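Local coordinates for protein PtLCIB4 H88A mutant (Phaeodactylum tricornutum, PDB 5B5Z) that binds zinc and belongs to the LCIB family, a group of beta-carbonic anhydrases that probably interconvert carbon dioxide and bicarbonate, here in an engineered mutant form, at residues Ser43-His48 with Met270-Met275. Numbering follows the deposited sequence.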
loop_
_atom_site.group_PDB
_atom_site.type_symbol
_atom_site.label_atom_id
_atom_site.label_comp_id
_atom_site.label_asym_id
_atom_site.label_seq_id
_atom_site.Cartn_x
_atom_site.Cartn_y
_atom_site.Cartn_z
ATOM N N SER A 43 9.729 13.615 -19.639
ATOM C CA SER A 43 11.157 13.732 -19.938
ATOM C C SER A 43 11.475 15.098 -20.535
ATOM O O SER A 43 12.570 15.620 -20.350
ATOM C CB SER A 43 11.626 12.624 -20.877
ATOM O OG SER A 43 11.054 12.760 -22.165
ATOM N N GLN A 44 10.516 15.677 -21.247
ATOM C CA GLN A 44 10.684 17.024 -21.790
ATOM C C GLN A 44 10.680 18.089 -20.701
ATOM O O GLN A 44 11.024 19.245 -20.958
ATOM C CB GLN A 44 9.583 17.341 -22.799
ATOM C CG GLN A 44 9.538 16.422 -23.993
ATOM C CD GLN A 44 8.366 16.743 -24.890
ATOM O OE1 GLN A 44 7.865 17.869 -24.885
ATOM N NE2 GLN A 44 7.918 15.762 -25.660
ATOM N N PHE A 45 10.289 17.698 -19.489
ATOM C CA PHE A 45 10.262 18.609 -18.354
ATOM C C PHE A 45 11.238 18.168 -17.271
ATOM O O PHE A 45 11.119 18.564 -16.112
ATOM C CB PHE A 45 8.835 18.724 -17.801
ATOM C CG PHE A 45 7.874 19.371 -18.760
ATOM C CD1 PHE A 45 7.309 18.640 -19.790
ATOM C CD2 PHE A 45 7.568 20.721 -18.655
ATOM C CE1 PHE A 45 6.446 19.225 -20.695
ATOM C CE2 PHE A 45 6.697 21.318 -19.556
ATOM C CZ PHE A 45 6.136 20.569 -20.583
ATOM N N GLY A 46 12.208 17.345 -17.654
ATOM C CA GLY A 46 13.334 17.043 -16.789
ATOM C C GLY A 46 13.120 15.925 -15.790
ATOM O O GLY A 46 13.921 15.752 -14.872
ATOM N N TYR A 47 12.042 15.161 -15.963
ATOM C CA TYR A 47 11.787 14.001 -15.121
ATOM C C TYR A 47 12.543 12.803 -15.659
ATOM O O TYR A 47 12.232 12.306 -16.726
ATOM C CB TYR A 47 10.282 13.674 -15.063
ATOM C CG TYR A 47 9.448 14.683 -14.303
ATOM C CD1 TYR A 47 9.264 15.962 -14.796
ATOM C CD2 TYR A 47 8.831 14.346 -13.096
ATOM C CE1 TYR A 47 8.511 16.893 -14.120
ATOM C CE2 TYR A 47 8.067 15.283 -12.402
ATOM C CZ TYR A 47 7.915 16.553 -12.929
ATOM O OH TYR A 47 7.169 17.511 -12.287
ATOM N N HIS A 48 13.541 12.339 -14.923
ATOM C CA HIS A 48 14.267 11.137 -15.312
ATOM C C HIS A 48 14.287 10.198 -14.133
ATOM O O HIS A 48 13.703 10.503 -13.098
ATOM C CB HIS A 48 15.684 11.485 -15.772
ATOM C CG HIS A 48 15.713 12.598 -16.764
ATOM N ND1 HIS A 48 15.241 12.461 -18.052
ATOM C CD2 HIS A 48 16.106 13.887 -16.642
ATOM C CE1 HIS A 48 15.357 13.615 -18.683
ATOM N NE2 HIS A 48 15.885 14.494 -17.852
ATOM N N MET A 270 -0.627 25.290 -10.727
ATOM C CA MET A 270 -0.549 24.387 -11.873
ATOM C C MET A 270 0.256 25.033 -12.997
ATOM O O MET A 270 -0.149 26.061 -13.537
ATOM C CB MET A 270 -1.937 24.006 -12.384
ATOM C CG MET A 270 -1.894 23.005 -13.537
ATOM S SD MET A 270 -3.517 22.473 -14.121
ATOM C CE MET A 270 -4.220 24.034 -14.667
ATOM N N VAL A 271 1.385 24.429 -13.354
ATOM C CA VAL A 271 2.282 25.004 -14.352
ATOM C C VAL A 271 2.151 24.359 -15.737
ATOM O O VAL A 271 2.460 24.991 -16.750
ATOM C CB VAL A 271 3.754 24.918 -13.888
ATOM C CG1 VAL A 271 3.935 25.643 -12.560
ATOM C CG2 VAL A 271 4.183 23.487 -13.752
ATOM N N GLU A 272 1.692 23.111 -15.793
ATOM C CA GLU A 272 1.347 22.502 -17.070
ATOM C C GLU A 272 0.075 21.684 -16.938
ATOM O O GLU A 272 -0.175 21.080 -15.901
ATOM C CB GLU A 272 2.474 21.602 -17.602
ATOM C CG GLU A 272 3.845 22.275 -17.766
ATOM C CD GLU A 272 3.942 23.233 -18.955
ATOM O OE1 GLU A 272 3.135 23.131 -19.905
ATOM O OE2 GLU A 272 4.851 24.094 -18.934
ATOM N N ASN A 273 -0.719 21.671 -17.998
ATOM C CA ASN A 273 -1.883 20.797 -18.080
ATOM C C ASN A 273 -1.861 20.087 -19.422
ATOM O O ASN A 273 -1.952 20.717 -20.474
ATOM C CB ASN A 273 -3.182 21.588 -17.893
ATOM C CG ASN A 273 -4.377 20.691 -17.636
ATOM O OD1 ASN A 273 -4.352 19.502 -17.957
ATOM N ND2 ASN A 273 -5.438 21.259 -17.056
ATOM N N PHE A 274 -1.736 18.769 -19.388
ATOM C CA PHE A 274 -1.580 17.996 -20.605
ATOM C C PHE A 274 -2.891 17.383 -21.119
ATOM O O PHE A 274 -2.891 16.650 -22.103
ATOM C CB PHE A 274 -0.535 16.906 -20.379
ATOM C CG PHE A 274 0.798 17.434 -19.916
ATOM C CD1 PHE A 274 1.446 18.446 -20.618
ATOM C CD2 PHE A 274 1.405 16.922 -18.783
ATOM C CE1 PHE A 274 2.675 18.927 -20.198
ATOM C CE2 PHE A 274 2.629 17.393 -18.359
ATOM C CZ PHE A 274 3.274 18.399 -19.071
ATOM N N MET A 275 -4.001 17.682 -20.453
ATOM C CA MET A 275 -5.308 17.209 -20.902
ATOM C C MET A 275 -5.925 18.233 -21.857
ATOM O O MET A 275 -5.762 19.433 -21.646
ATOM C CB MET A 275 -6.232 16.965 -19.701
ATOM C CG MET A 275 -5.926 15.675 -18.915
ATOM S SD MET A 275 -6.292 14.189 -19.865
ATOM C CE MET A 275 -8.088 14.246 -19.954
#
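Phe45 reaches from a Schellman motif, which ends helix 31-43, to Phe274 and Glu272 on the last strand of the mixed sheet and the turn after it. Gly46, with positive phi, is the C-prime residue, its N making a weak 3.2 Å bond to Ser43 O. The buried, packed side is aromatic: Phe274 CZ lies over one face of the Phe45 ring, 3.7 Å from Phe45 CE1, while Phe45 CZ sits in the plane of the Phe274 ring, at its edge. The two rings meet obliquely, planes at 58° and centroids 5.4 Å apart. Phe274 is buried, also against Phe261 and Ile263 of strand 255-264 and Arg41 of the helix. The side nearer solvent is polar, and Glu272 is partly exposed there although its approach is short. It arrives at the edge of the Phe45 ring, its carboxylate plane turned 53° from that of the ring, and no hydrogen bond joins the segments. Bent at chi2 (-74°), the Glu272 chain does not run on into the ring; its carboxylate turns aside, with CG 3.5 Å from Phe45 CE2. Replacing Phe45 with an alanine would remove the ring, and Phe274 CE1 and CZ would probably lose their aromatic neighbour while the Glu272 chain became freer to turn. The contact thus joins the helix end to the sheet edge, where Val271 and Glu272 form a classic beta bulge opposite Ile263. Around Phe274 the chain makes an Asx turn, Asn273 OD1 accepting from Met275 N at 3.1 Å. Glu272 OE2 lies near the plane of the Phe45 ring, 3.4 Å from Phe45 CE2.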